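Lipoxygenase (Cyanothece sp., PDB 5EK8) is a non-heme iron 9R-lipoxygenase that probably adds molecular oxygen to polyunsaturated fatty acids. Local coordinates at residues Pro203-His208 against Gln614-Ser619; Tyr243-Glu248 against Leu584-Leu589; Leu458-Leu463 against Leu555-Arg560; Thr464-Ala469 against Glu639-Ala644. All coordinates share one frame; numbering follows the deposited sequence.

Contact 1 of 4, residues Pro203-His208 against Gln614-Ser619; sequences PIKAKH and QVYIFS
K205 carries this meeting of helices 188-214 and 608-623, laying the foot of its side chain across one face of the Y616 ring. Its CB stands 3.8 Å from Y616 CD1 and 4.2 Å from the ring centroid, 28° off the normal, a CH-pi contact over the face. K205 CG continues the cover, 3.9 Å from Y616 CG. With CG anti to the backbone N (chi1 -162°) and the chain bent at chi2 and chi3, CE remains above the same face, near the rim. The ammonium forms a salt bridge with E11; at 5.7 Å from K205 NZ to the ring centroid, any cation-pi attraction is long and weak at most. K207 NZ pairs with D227, which H208 NE2 also meets, and H208 ND1 bonds to T612, one turn before Y616. The tyrosine is tethered in its turn, for Y616 OH bonds to T202 just ahead of the lysine's turn. A leucine in place of Y616 would probably strip the lysine methylenes of their flat support and leave T202 without its phenolic mate. The lesson is one of divided labour: the lysine's carbon chain packs on an aromatic face while its charge is spent on a carboxylate.

Contact 2 of 4, residues Tyr243-Glu248 against Leu584-Leu589; sequences YTRSDE and LAYNSL
R245 reaches Y586 through a folded chain: chi1 at -46° sets CG beside the backbone N, and bends at chi2 and chi3 bring the guanidinium over the tyrosine's CB. Y586 answers with a chi1 of 173°, which carries its ring away from its own N and directs it at the turn ahead of helix 247-256, joining to it the loop after helix 577-581. Y586 CB lies under one face of the guanidinium, 3.4 Å from R245 NH2. The guanidinium and the Y586 ring planes are 40° apart, so this is no flat stack; R245 NE nears Y586 CD1 at 3.3 Å from an oblique direction, while R245 CD sits at the edge of the ring. A bond of 3.0 Å from R245 NE to T244 OG1, tilted from the guanidinium plane, limits rotation of the group. T244 O also approaches the ring, 3.2 Å from Y586 CE1. Both terminal nitrogens have acidic mates, E599 for NH1 and E583 for NH2. A methionine here would probably leave E599 and E583 without this cation and T244 OG1 without the NE donor. Two carboxylates thus answer the arginine's charge, while tyrosine carbon covers one flat face.

Contact 3 of 4, residues Leu458-Leu463 against Leu555-Arg560; sequences LYWQIL and LKQCCR
Helix segments 458-463 and 555-560 run at 136° to one another with axes 11.2 Å apart, and L463 and R560 bring their CA atoms nearest, at 6.1 Å. Large side chains bridge the wide spacing. In W460 a chi1 of -174° swings the indole out opposite the backbone N and extends the six-membered ring across to R560. There R560 CD lies over one face, 4.2 Å from the centroid of that ring and off-centre, a CH-pi contact; R560 CB adds a touch of 3.6 Å to W460 CH2. The guanidinium plane is turned 67° from the indole and presents its edge to CZ2. Q557 fixes that attitude from one turn earlier on the arginine's own helix: Q557 OE1 accepts R560 NE and R560 NH2, each at 3.0 Å, a side-on grip by two nitrogens on one oxygen. The NH2 bond uses a lone pair in the carbonyl plane, whereas NE comes in tilted. The same oxygen stands at the indole edge, 3.8 Å from W460 CZ2, and the amide nitrogen is engaged by W437 O and W440 O. Nearby, L463 CD1 rests on R560 O. Such buried crossing of long helices belongs to the largely helical lipoxygenase catalytic domain, in which helix 549-574 goes on to supply the iron ligands H570 and N574.

Contact 4 of 4, residues Thr464-Ala469 against Glu639-Ala644; sequences TEYVDA and EELRTA
Y466 packs flat on L641, and its atoms can be followed outward one by one. Its CB, at the root, just reaches L641 CD1, at 4.1 Å. At the next atom, CG, a chi1 of 168° lays the ring beside the carbonyl carbon and toward helix 639-647, which places Y466 CG 3.8 Å from L641 CD1. Here the ring divides. On one branch Y466 CD1 meets the backbone, 3.5 Å from L641 N, and at the ring edge it faces E640 CB, 3.9 Å away and near the ring plane. On the other branch Y466 CD2 packs against the leucine methyl CD1. Farther out, Y466 CE1 comes 3.6 Å from L641 CB, while Y466 CE2 lies 4.1 Å from L641 CB, and even CZ, which bears the hydroxyl, lies within 3.8 Å of L641 CB. The leucine CB is therefore almost centred over the face, 12° off the ring normal, in a CH-pi contact. E640 lends carbon alone to this seat, its carboxylate pairing with K473 at the C-terminal end of the tyrosine's own helix. Around the pair, I563 of helix 549-574 and M386 of helix 383-391 also touch Y466, while H390 meets L641, so helix 451-473 is packed here against three others.

Overall arrangement
The four contacts fall into two pairs. Contacts 3 and 4 share helix 451-473, their centres 9 Å apart, and are joined directly by a salt bridge of 2.9 Å between K556 NZ and D468 OD1. Contacts 1 and 2 lie about 20 Å apart between centres yet still touch, with a probable hydrogen bond of 2.9 Å from Q614 NE2 to N587 O. Contacts 1 and 3, about 38 Å apart between centres, flank the chain's centre on opposite sides. These two come nearest the iron site without touching it: the Y616 side chain is about 10 Å from that of the ligand I668, and the L463 side chain about 12 Å from that of H570; contacts 2 and 4 lie away from it.

Contact 1 of 4, residues Pro203-His208 against Gln614-Ser619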
loop_
_atom_site.group_PDB
_atom_site.type_symbol
_atom_site.label_atom_id
_atom_site.label_comp_id
_atom_site.label_asym_id
_atom_site.label_seq_id
_atom_site.Cartn_x
_atom_site.Cartn_y
_atom_site.Cartn_z
ATOM N N PRO A 203 15.357 -20.075 5.282
ATOM C CA PRO A 203 15.889 -21.272 5.954
ATOM C C PRO A 203 16.040 -21.113 7.466
ATOM O O PRO A 203 16.003 -22.111 8.193
ATOM C CB PRO A 203 17.255 -21.459 5.296
ATOM C CG PRO A 203 17.089 -20.877 3.951
ATOM C CD PRO A 203 16.206 -19.684 4.140
ATOM N N ILE A 204 16.195 -19.873 7.925
ATOM C CA ILE A 204 16.284 -19.574 9.350
ATOM C C ILE A 204 14.943 -19.840 10.028
ATOM O O ILE A 204 14.848 -20.619 10.984
ATOM C CB ILE A 204 16.703 -18.104 9.597
ATOM C CG1 ILE A 204 17.898 -17.717 8.721
ATOM C CG2 ILE A 204 17.027 -17.876 11.058
ATOM C CD1 ILE A 204 19.169 -18.485 9.030
ATOM N N LYS A 205 13.909 -19.182 9.516
ATOM C CA LYS A 205 12.553 -19.333 10.021
ATOM C C LYS A 205 12.134 -20.798 9.985
ATOM O O LYS A 205 11.475 -21.291 10.896
ATOM C CB LYS A 205 11.589 -18.472 9.202
ATOM C CG LYS A 205 10.244 -18.208 9.863
ATOM C CD LYS A 205 9.188 -19.220 9.436
ATOM C CE LYS A 205 8.800 -19.055 7.970
ATOM N NZ LYS A 205 7.875 -20.134 7.513
ATOM N N ALA A 206 12.537 -21.488 8.926
ATOM C CA ALA A 206 12.242 -22.903 8.766
ATOM C C ALA A 206 12.919 -23.715 9.860
ATOM O O ALA A 206 12.285 -24.558 10.499
ATOM C CB ALA A 206 12.679 -23.386 7.395
ATOM N N LYS A 207 14.207 -23.452 10.070
ATOM C CA LYS A 207 14.962 -24.091 11.144
ATOM C C LYS A 207 14.242 -23.940 12.480
ATOM O O LYS A 207 14.041 -24.915 13.209
ATOM C CB LYS A 207 16.366 -23.497 11.244
ATOM C CG LYS A 207 17.263 -24.205 12.247
ATOM C CD LYS A 207 18.361 -23.289 12.770
ATOM C CE LYS A 207 19.127 -23.939 13.916
ATOM N NZ LYS A 207 19.896 -22.948 14.724
ATOM N N HIS A 208 13.840 -22.711 12.786
ATOM C CA HIS A 208 13.182 -22.427 14.053
ATOM C C HIS A 208 11.851 -23.151 14.174
ATOM O O HIS A 208 11.543 -23.732 15.215
ATOM C CB HIS A 208 12.978 -20.926 14.213
ATOM C CG HIS A 208 14.255 -20.153 14.286
ATOM N ND1 HIS A 208 14.324 -18.804 14.025
ATOM C CD2 HIS A 208 15.515 -20.543 14.597
ATOM C CE1 HIS A 208 15.572 -18.393 14.169
ATOM N NE2 HIS A 208 16.315 -19.430 14.512
ATOM N N GLN A 614 7.884 -13.121 13.474
ATOM C CA GLN A 614 7.975 -11.669 13.629
ATOM C C GLN A 614 9.234 -11.128 12.966
ATOM O O GLN A 614 9.168 -10.321 12.018
ATOM C CB GLN A 614 7.967 -11.278 15.110
ATOM C CG GLN A 614 8.234 -9.794 15.368
ATOM C CD GLN A 614 8.336 -9.464 16.853
ATOM O OE1 GLN A 614 7.876 -10.227 17.702
ATOM N NE2 GLN A 614 8.944 -8.324 17.172
ATOM N N VAL A 615 10.383 -11.590 13.458
ATOM C CA VAL A 615 11.661 -11.110 12.941
ATOM C C VAL A 615 11.805 -11.396 11.443
ATOM O O VAL A 615 12.257 -10.541 10.671
ATOM C CB VAL A 615 12.839 -11.736 13.701
ATOM C CG1 VAL A 615 14.156 -11.119 13.237
ATOM C CG2 VAL A 615 12.649 -11.546 15.200
ATOM N N TYR A 616 11.396 -12.593 11.037
ATOM C CA TYR A 616 11.448 -12.993 9.636
ATOM C C TYR A 616 10.696 -12.020 8.736
ATOM O O TYR A 616 11.264 -11.475 7.789
ATOM C CB TYR A 616 10.881 -14.402 9.460
ATOM C CG TYR A 616 10.729 -14.830 8.019
ATOM C CD1 TYR A 616 11.835 -15.174 7.258
ATOM C CD2 TYR A 616 9.474 -14.900 7.423
ATOM C CE1 TYR A 616 11.698 -15.565 5.944
ATOM C CE2 TYR A 616 9.327 -15.297 6.108
ATOM C CZ TYR A 616 10.444 -15.625 5.373
ATOM O OH TYR A 616 10.318 -16.019 4.062
ATOM N N ILE A 617 9.422 -11.801 9.045
ATOM C CA ILE A 617 8.580 -10.941 8.229
ATOM C C ILE A 617 9.103 -9.514 8.198
ATOM O O ILE A 617 9.149 -8.902 7.132
ATOM C CB ILE A 617 7.116 -10.938 8.724
ATOM C CG1 ILE A 617 6.456 -12.284 8.433
ATOM C CG2 ILE A 617 6.316 -9.837 8.040
ATOM C CD1 ILE A 617 6.394 -12.609 6.957
ATOM N N PHE A 618 9.501 -8.975 9.349
ATOM C CA PHE A 618 9.992 -7.596 9.353
ATOM C C PHE A 618 11.240 -7.453 8.479
ATOM O O PHE A 618 11.336 -6.539 7.640
ATOM C CB PHE A 618 10.286 -7.127 10.776
ATOM C CG PHE A 618 9.060 -6.869 11.589
ATOM C CD1 PHE A 618 7.851 -6.593 10.973
ATOM C CD2 PHE A 618 9.110 -6.901 12.968
ATOM C CE1 PHE A 618 6.712 -6.359 11.719
ATOM C CE2 PHE A 618 7.973 -6.662 13.724
ATOM C CZ PHE A 618 6.772 -6.393 13.097
ATOM N N SER A 619 12.178 -8.380 8.665
ATOM C CA SER A 619 13.442 -8.378 7.931
ATOM C C SER A 619 13.242 -8.550 6.427
ATOM O O SER A 619 13.957 -7.949 5.622
ATOM C CB SER A 619 14.351 -9.479 8.465
ATOM O OG SER A 619 14.370 -9.460 9.883
#

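Contact 2 of 4, residues Tyr243-Glu248 against Leu584-Leu589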
loop_
_atom_site.group_PDB
_atom_site.type_symbol
_atom_site.label_atom_id
_atom_site.label_comp_id
_atom_site.label_asym_id
_atom_site.label_seq_id
_atom_site.Cartn_x
_atom_site.Cartn_y
_atom_site.Cartn_z
ATOM N N TYR A 243 20.690 1.939 25.784
ATOM C CA TYR A 243 20.288 3.244 25.270
ATOM C C TYR A 243 18.846 3.221 24.762
ATOM O O TYR A 243 18.074 4.144 25.023
ATOM C CB TYR A 243 21.226 3.728 24.151
ATOM C CG TYR A 243 20.675 4.953 23.452
ATOM C CD1 TYR A 243 20.334 6.086 24.181
ATOM C CD2 TYR A 243 20.460 4.969 22.078
ATOM C CE1 TYR A 243 19.800 7.205 23.568
ATOM C CE2 TYR A 243 19.930 6.092 21.450
ATOM C CZ TYR A 243 19.600 7.210 22.202
ATOM O OH TYR A 243 19.067 8.336 21.603
ATOM N N THR A 244 18.476 2.165 24.044
ATOM C CA THR A 244 17.154 2.119 23.433
ATOM C C THR A 244 16.035 1.903 24.449
ATOM O O THR A 244 14.866 2.085 24.120
ATOM C CB THR A 244 17.055 1.022 22.347
ATOM O OG1 THR A 244 17.223 -0.276 22.933
ATOM C CG2 THR A 244 18.100 1.249 21.268
ATOM N N ARG A 245 16.382 1.527 25.678
ATOM C CA ARG A 245 15.371 1.376 26.725
ATOM C C ARG A 245 15.170 2.682 27.513
ATOM O O ARG A 245 14.298 2.763 28.378
ATOM C CB ARG A 245 15.739 0.243 27.689
ATOM C CG ARG A 245 16.189 -1.051 27.031
ATOM C CD ARG A 245 15.132 -1.681 26.143
ATOM N NE ARG A 245 15.676 -1.984 24.817
ATOM C CZ ARG A 245 16.009 -3.200 24.381
ATOM N NH1 ARG A 245 15.850 -4.259 25.157
ATOM N NH2 ARG A 245 16.497 -3.356 23.158
ATOM N N SER A 246 15.962 3.704 27.194
ATOM C CA SER A 246 15.916 4.980 27.914
ATOM C C SER A 246 14.701 5.835 27.547
ATOM O O SER A 246 14.037 5.583 26.547
ATOM C CB SER A 246 17.194 5.776 27.653
ATOM O OG SER A 246 17.274 6.164 26.294
ATOM N N ASP A 247 14.426 6.850 28.365
ATOM C CA ASP A 247 13.292 7.747 28.148
ATOM C C ASP A 247 13.457 8.619 26.903
ATOM O O ASP A 247 12.490 8.864 26.171
ATOM C CB ASP A 247 13.073 8.642 29.372
ATOM C CG ASP A 247 12.566 7.872 30.576
ATOM O OD1 ASP A 247 12.529 8.453 31.685
ATOM O OD2 ASP A 247 12.216 6.682 30.416
ATOM N N GLU A 248 14.680 9.091 26.684
ATOM C CA GLU A 248 14.997 9.933 25.535
ATOM C C GLU A 248 14.640 9.216 24.237
ATOM O O GLU A 248 14.025 9.791 23.327
ATOM C CB GLU A 248 16.483 10.311 25.537
ATOM C CG GLU A 248 16.953 11.101 26.765
ATOM C CD GLU A 248 17.084 10.243 28.016
ATOM O OE1 GLU A 248 17.057 9.001 27.899
ATOM O OE2 GLU A 248 17.204 10.812 29.119
ATOM N N LEU A 584 13.197 -8.672 19.528
ATOM C CA LEU A 584 12.091 -9.234 20.299
ATOM C C LEU A 584 12.001 -8.710 21.726
ATOM O O LEU A 584 10.906 -8.451 22.234
ATOM C CB LEU A 584 12.208 -10.758 20.325
ATOM C CG LEU A 584 12.234 -11.420 18.947
ATOM C CD1 LEU A 584 12.962 -12.758 18.991
ATOM C CD2 LEU A 584 10.815 -11.598 18.430
ATOM N N ALA A 585 13.147 -8.550 22.377
ATOM C CA ALA A 585 13.155 -8.088 23.761
ATOM C C ALA A 585 12.607 -6.664 23.881
ATOM O O ALA A 585 12.097 -6.258 24.929
ATOM C CB ALA A 585 14.560 -8.163 24.330
ATOM N N TYR A 586 12.716 -5.915 22.791
ATOM C CA TYR A 586 12.399 -4.494 22.790
ATOM C C TYR A 586 10.974 -4.224 22.317
ATOM O O TYR A 586 10.331 -3.264 22.754
ATOM C CB TYR A 586 13.402 -3.751 21.908
ATOM C CG TYR A 586 13.093 -2.292 21.686
ATOM C CD1 TYR A 586 13.297 -1.355 22.689
ATOM C CD2 TYR A 586 12.606 -1.847 20.464
ATOM C CE1 TYR A 586 13.014 -0.014 22.483
ATOM C CE2 TYR A 586 12.327 -0.511 20.246
ATOM C CZ TYR A 586 12.535 0.403 21.256
ATOM O OH TYR A 586 12.247 1.734 21.041
ATOM N N ASN A 587 10.481 -5.082 21.433
ATOM C CA ASN A 587 9.170 -4.867 20.849
ATOM C C ASN A 587 8.560 -6.106 20.208
ATOM O O ASN A 587 9.267 -7.010 19.773
ATOM C CB ASN A 587 9.249 -3.751 19.811
ATOM C CG ASN A 587 8.047 -2.831 19.863
ATOM O OD1 ASN A 587 7.030 -3.168 20.467
ATOM N ND2 ASN A 587 8.157 -1.663 19.233
ATOM N N SER A 588 7.232 -6.137 20.174
ATOM C CA SER A 588 6.491 -7.185 19.484
ATOM C C SER A 588 5.074 -6.698 19.185
ATOM O O SER A 588 4.686 -5.597 19.585
ATOM C CB SER A 588 6.459 -8.469 20.313
ATOM O OG SER A 588 6.015 -8.209 21.629
ATOM N N LEU A 589 4.301 -7.512 18.475
ATOM C CA LEU A 589 2.938 -7.130 18.127
ATOM C C LEU A 589 1.978 -7.422 19.271
ATOM O O LEU A 589 0.815 -7.012 19.232
ATOM C CB LEU A 589 2.489 -7.848 16.853
ATOM C CG LEU A 589 3.226 -7.418 15.581
ATOM C CD1 LEU A 589 2.883 -8.333 14.412
ATOM C CD2 LEU A 589 2.890 -5.980 15.241
#

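Contact 3 of 4, residues Leu458-Leu463 against Leu555-Arg560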
loop_
_atom_site.group_PDB
_atom_site.type_symbol
_atom_site.label_atom_id
_atom_site.label_comp_id
_atom_site.label_asym_id
_atom_site.label_seq_id
_atom_site.Cartn_x
_atom_site.Cartn_y
_atom_site.Cartn_z
ATOM N N LEU A 458 8.694 19.287 4.458
ATOM C CA LEU A 458 9.647 19.540 3.379
ATOM C C LEU A 458 9.222 18.806 2.107
ATOM O O LEU A 458 9.114 19.400 1.017
ATOM C CB LEU A 458 11.050 19.102 3.791
ATOM C CG LEU A 458 12.236 19.958 3.339
ATOM C CD1 LEU A 458 13.531 19.316 3.803
ATOM C CD2 LEU A 458 12.247 20.179 1.828
ATOM N N TYR A 459 8.967 17.508 2.259
ATOM C CA TYR A 459 8.533 16.689 1.134
ATOM C C TYR A 459 7.236 17.215 0.538
ATOM O O TYR A 459 7.052 17.204 -0.677
ATOM C CB TYR A 459 8.350 15.231 1.554
ATOM C CG TYR A 459 8.190 14.303 0.376
ATOM C CD1 TYR A 459 9.201 14.182 -0.569
ATOM C CD2 TYR A 459 7.032 13.555 0.200
ATOM C CE1 TYR A 459 9.069 13.345 -1.652
ATOM C CE2 TYR A 459 6.886 12.710 -0.884
ATOM C CZ TYR A 459 7.913 12.609 -1.811
ATOM O OH TYR A 459 7.800 11.771 -2.901
ATOM N N TRP A 460 6.345 17.681 1.407
ATOM C CA TRP A 460 5.057 18.201 0.986
ATOM C C TRP A 460 5.240 19.426 0.108
ATOM O O TRP A 460 4.560 19.569 -0.905
ATOM C CB TRP A 460 4.190 18.540 2.199
ATOM C CG TRP A 460 2.791 18.943 1.841
ATOM C CD1 TRP A 460 2.271 20.200 1.864
ATOM C CD2 TRP A 460 1.736 18.079 1.398
ATOM N NE1 TRP A 460 0.956 20.176 1.470
ATOM C CE2 TRP A 460 0.603 18.885 1.179
ATOM C CE3 TRP A 460 1.642 16.704 1.168
ATOM C CZ2 TRP A 460 -0.612 18.361 0.738
ATOM C CZ3 TRP A 460 0.440 16.186 0.732
ATOM C CH2 TRP A 460 -0.673 17.012 0.521
ATOM N N GLN A 461 6.156 20.310 0.494
ATOM C CA GLN A 461 6.422 21.503 -0.306
ATOM C C GLN A 461 7.041 21.124 -1.647
ATOM O O GLN A 461 6.742 21.740 -2.681
ATOM C CB GLN A 461 7.327 22.475 0.452
ATOM C CG GLN A 461 6.574 23.647 1.081
ATOM C CD GLN A 461 5.365 23.205 1.897
ATOM O OE1 GLN A 461 5.502 22.599 2.963
ATOM N NE2 GLN A 461 4.170 23.503 1.391
ATOM N N ILE A 462 7.891 20.099 -1.633
ATOM C CA ILE A 462 8.428 19.568 -2.886
ATOM C C ILE A 462 7.302 19.096 -3.814
ATOM O O ILE A 462 7.268 19.442 -5.000
ATOM C CB ILE A 462 9.398 18.403 -2.643
ATOM C CG1 ILE A 462 10.623 18.883 -1.868
ATOM C CG2 ILE A 462 9.839 17.799 -3.961
ATOM C CD1 ILE A 462 11.582 17.775 -1.525
ATOM N N LEU A 463 6.379 18.316 -3.259
ATOM C CA LEU A 463 5.225 17.826 -4.009
ATOM C C LEU A 463 4.364 18.976 -4.520
ATOM O O LEU A 463 3.814 18.906 -5.610
ATOM C CB LEU A 463 4.377 16.882 -3.152
ATOM C CG LEU A 463 5.068 15.595 -2.690
ATOM C CD1 LEU A 463 4.052 14.607 -2.151
ATOM C CD2 LEU A 463 5.893 14.970 -3.812
ATOM N N LEU A 555 -8.021 18.392 -7.987
ATOM C CA LEU A 555 -7.178 17.378 -8.602
ATOM C C LEU A 555 -5.735 17.478 -8.115
ATOM O O LEU A 555 -5.119 16.467 -7.792
ATOM C CB LEU A 555 -7.231 17.492 -10.124
ATOM C CG LEU A 555 -6.565 16.333 -10.869
ATOM C CD1 LEU A 555 -7.170 15.005 -10.420
ATOM C CD2 LEU A 555 -6.703 16.513 -12.374
ATOM N N LYS A 556 -5.207 18.697 -8.058
ATOM C CA LYS A 556 -3.856 18.933 -7.556
ATOM C C LYS A 556 -3.698 18.401 -6.135
ATOM O O LYS A 556 -2.685 17.778 -5.803
ATOM C CB LYS A 556 -3.519 20.426 -7.602
ATOM C CG LYS A 556 -3.431 21.001 -9.003
ATOM C CD LYS A 556 -3.775 22.478 -9.012
ATOM C CE LYS A 556 -2.571 23.338 -8.697
ATOM N NZ LYS A 556 -1.688 23.500 -9.878
ATOM N N GLN A 557 -4.705 18.638 -5.300
ATOM C CA GLN A 557 -4.652 18.177 -3.915
ATOM C C GLN A 557 -4.698 16.654 -3.829
ATOM O O GLN A 557 -3.955 16.046 -3.057
ATOM C CB GLN A 557 -5.795 18.787 -3.094
ATOM C CG GLN A 557 -5.992 18.158 -1.714
ATOM C CD GLN A 557 -4.741 18.208 -0.837
ATOM O OE1 GLN A 557 -3.846 19.027 -1.048
ATOM N NE2 GLN A 557 -4.680 17.326 0.155
ATOM N N CYS A 558 -5.569 16.044 -4.626
ATOM C CA CYS A 558 -5.678 14.591 -4.654
ATOM C C CYS A 558 -4.348 13.973 -5.095
ATOM O O CYS A 558 -3.883 12.978 -4.530
ATOM C CB CYS A 558 -6.814 14.160 -5.585
ATOM S SG CYS A 558 -7.175 12.385 -5.583
ATOM N N CYS A 559 -3.734 14.589 -6.097
ATOM C CA CYS A 559 -2.442 14.148 -6.605
ATOM C C CYS A 559 -1.357 14.237 -5.533
ATOM O O CYS A 559 -0.581 13.291 -5.343
ATOM C CB CYS A 559 -2.056 14.972 -7.829
ATOM S SG CYS A 559 -3.036 14.593 -9.312
ATOM N N ARG A 560 -1.315 15.371 -4.834
ATOM C CA ARG A 560 -0.414 15.548 -3.694
ATOM C C ARG A 560 -0.599 14.447 -2.653
ATOM O O ARG A 560 0.369 13.867 -2.160
ATOM C CB ARG A 560 -0.636 16.908 -3.029
ATOM C CG ARG A 560 0.064 18.073 -3.699
ATOM C CD ARG A 560 -0.017 19.317 -2.823
ATOM N NE ARG A 560 -1.387 19.795 -2.637
ATOM C CZ ARG A 560 -1.970 20.721 -3.395
ATOM N NH1 ARG A 560 -1.307 21.273 -4.402
ATOM N NH2 ARG A 560 -3.216 21.098 -3.147
#

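Contact 4 of 4, residues Thr464-Ala469 against Glu639-Ala644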
loop_
_atom_site.group_PDB
_atom_site.type_symbol
_atom_site.label_atom_id
_atom_site.label_comp_id
_atom_site.label_asym_id
_atom_site.label_seq_id
_atom_site.Cartn_x
_atom_site.Cartn_y
_atom_site.Cartn_z
ATOM N N THR A 464 4.254 20.036 -3.732
ATOM C CA THR A 464 3.493 21.203 -4.149
ATOM C C THR A 464 4.114 21.841 -5.385
ATOM O O THR A 464 3.423 22.062 -6.390
ATOM C CB THR A 464 3.410 22.237 -3.030
ATOM O OG1 THR A 464 2.817 21.635 -1.874
ATOM C CG2 THR A 464 2.573 23.420 -3.474
ATOM N N GLU A 465 5.416 22.126 -5.309
ATOM C CA GLU A 465 6.156 22.660 -6.453
ATOM C C GLU A 465 5.976 21.776 -7.683
ATOM O O GLU A 465 5.641 22.254 -8.773
ATOM C CB GLU A 465 7.644 22.781 -6.132
ATOM C CG GLU A 465 8.001 23.805 -5.072
ATOM C CD GLU A 465 9.505 23.874 -4.822
ATOM O OE1 GLU A 465 10.274 23.924 -5.809
ATOM O OE2 GLU A 465 9.919 23.867 -3.639
ATOM N N TYR A 466 6.195 20.480 -7.487
ATOM C CA TYR A 466 6.090 19.503 -8.563
ATOM C C TYR A 466 4.723 19.535 -9.235
ATOM O O TYR A 466 4.633 19.693 -10.450
ATOM C CB TYR A 466 6.378 18.100 -8.031
ATOM C CG TYR A 466 6.020 16.985 -8.987
ATOM C CD1 TYR A 466 6.554 16.942 -10.275
ATOM C CD2 TYR A 466 5.159 15.967 -8.599
ATOM C CE1 TYR A 466 6.229 15.922 -11.150
ATOM C CE2 TYR A 466 4.832 14.944 -9.463
ATOM C CZ TYR A 466 5.368 14.923 -10.736
ATOM O OH TYR A 466 5.035 13.894 -11.589
ATOM N N VAL A 467 3.670 19.391 -8.436
ATOM C CA VAL A 467 2.301 19.346 -8.941
ATOM C C VAL A 467 1.941 20.624 -9.688
ATOM O O VAL A 467 1.398 20.570 -10.795
ATOM C CB VAL A 467 1.283 19.127 -7.803
ATOM C CG1 VAL A 467 -0.143 19.282 -8.315
ATOM C CG2 VAL A 467 1.476 17.763 -7.171
ATOM N N ASP A 468 2.243 21.770 -9.080
ATOM C CA ASP A 468 1.993 23.058 -9.724
ATOM C C ASP A 468 2.671 23.124 -11.091
ATOM O O ASP A 468 2.038 23.453 -12.101
ATOM C CB ASP A 468 2.480 24.210 -8.842
ATOM C CG ASP A 468 1.513 24.543 -7.727
ATOM O OD1 ASP A 468 0.296 24.349 -7.913
ATOM O OD2 ASP A 468 1.966 25.010 -6.663
ATOM N N ALA A 469 3.960 22.793 -11.116
ATOM C CA ALA A 469 4.737 22.819 -12.352
ATOM C C ALA A 469 4.134 21.918 -13.425
ATOM O O ALA A 469 3.893 22.353 -14.554
ATOM C CB ALA A 469 6.168 22.413 -12.075
ATOM N N GLU A 639 10.682 13.609 -14.642
ATOM C CA GLU A 639 11.955 14.211 -14.266
ATOM C C GLU A 639 11.811 15.448 -13.388
ATOM O O GLU A 639 12.723 15.774 -12.629
ATOM C CB GLU A 639 12.760 14.554 -15.519
ATOM C CG GLU A 639 13.489 13.360 -16.108
ATOM C CD GLU A 639 14.576 12.824 -15.187
ATOM O OE1 GLU A 639 15.131 13.614 -14.391
ATOM O OE2 GLU A 639 14.870 11.610 -15.255
ATOM N N GLU A 640 10.673 16.128 -13.486
ATOM C CA GLU A 640 10.411 17.308 -12.662
ATOM C C GLU A 640 10.434 16.969 -11.170
ATOM O O GLU A 640 10.987 17.716 -10.358
ATOM C CB GLU A 640 9.064 17.939 -13.030
ATOM C CG GLU A 640 9.011 18.579 -14.414
ATOM C CD GLU A 640 8.812 17.567 -15.523
ATOM O OE1 GLU A 640 8.654 16.368 -15.215
ATOM O OE2 GLU A 640 8.810 17.969 -16.704
ATOM N N LEU A 641 9.831 15.837 -10.822
ATOM C CA LEU A 641 9.773 15.379 -9.439
ATOM C C LEU A 641 11.161 14.997 -8.953
ATOM O O LEU A 641 11.559 15.323 -7.827
ATOM C CB LEU A 641 8.821 14.189 -9.313
ATOM C CG LEU A 641 8.685 13.550 -7.930
ATOM C CD1 LEU A 641 8.098 14.534 -6.923
ATOM C CD2 LEU A 641 7.841 12.285 -8.017
ATOM N N ARG A 642 11.892 14.303 -9.819
ATOM C CA ARG A 642 13.254 13.902 -9.523
ATOM C C ARG A 642 14.117 15.116 -9.216
ATOM O O ARG A 642 14.778 15.164 -8.185
ATOM C CB ARG A 642 13.855 13.115 -10.691
ATOM C CG ARG A 642 13.063 11.875 -11.076
ATOM C CD ARG A 642 13.945 10.852 -11.768
ATOM N NE ARG A 642 15.087 10.498 -10.932
ATOM C CZ ARG A 642 16.343 10.863 -11.179
ATOM N NH1 ARG A 642 16.629 11.587 -12.253
ATOM N NH2 ARG A 642 17.313 10.500 -10.353
ATOM N N THR A 643 14.101 16.103 -10.103
ATOM C CA THR A 643 14.972 17.259 -9.933
ATOM C C THR A 643 14.511 18.106 -8.747
ATOM O O THR A 643 15.327 18.741 -8.077
ATOM C CB THR A 643 15.042 18.117 -11.218
ATOM O OG1 THR A 643 15.914 19.231 -11.003
ATOM C CG2 THR A 643 13.675 18.628 -11.606
ATOM N N ALA A 644 13.210 18.097 -8.475
ATOM C CA ALA A 644 12.682 18.820 -7.324
ATOM C C ALA A 644 13.190 18.198 -6.026
ATOM O O ALA A 644 13.529 18.904 -5.074
ATOM C CB ALA A 644 11.159 18.831 -7.351
#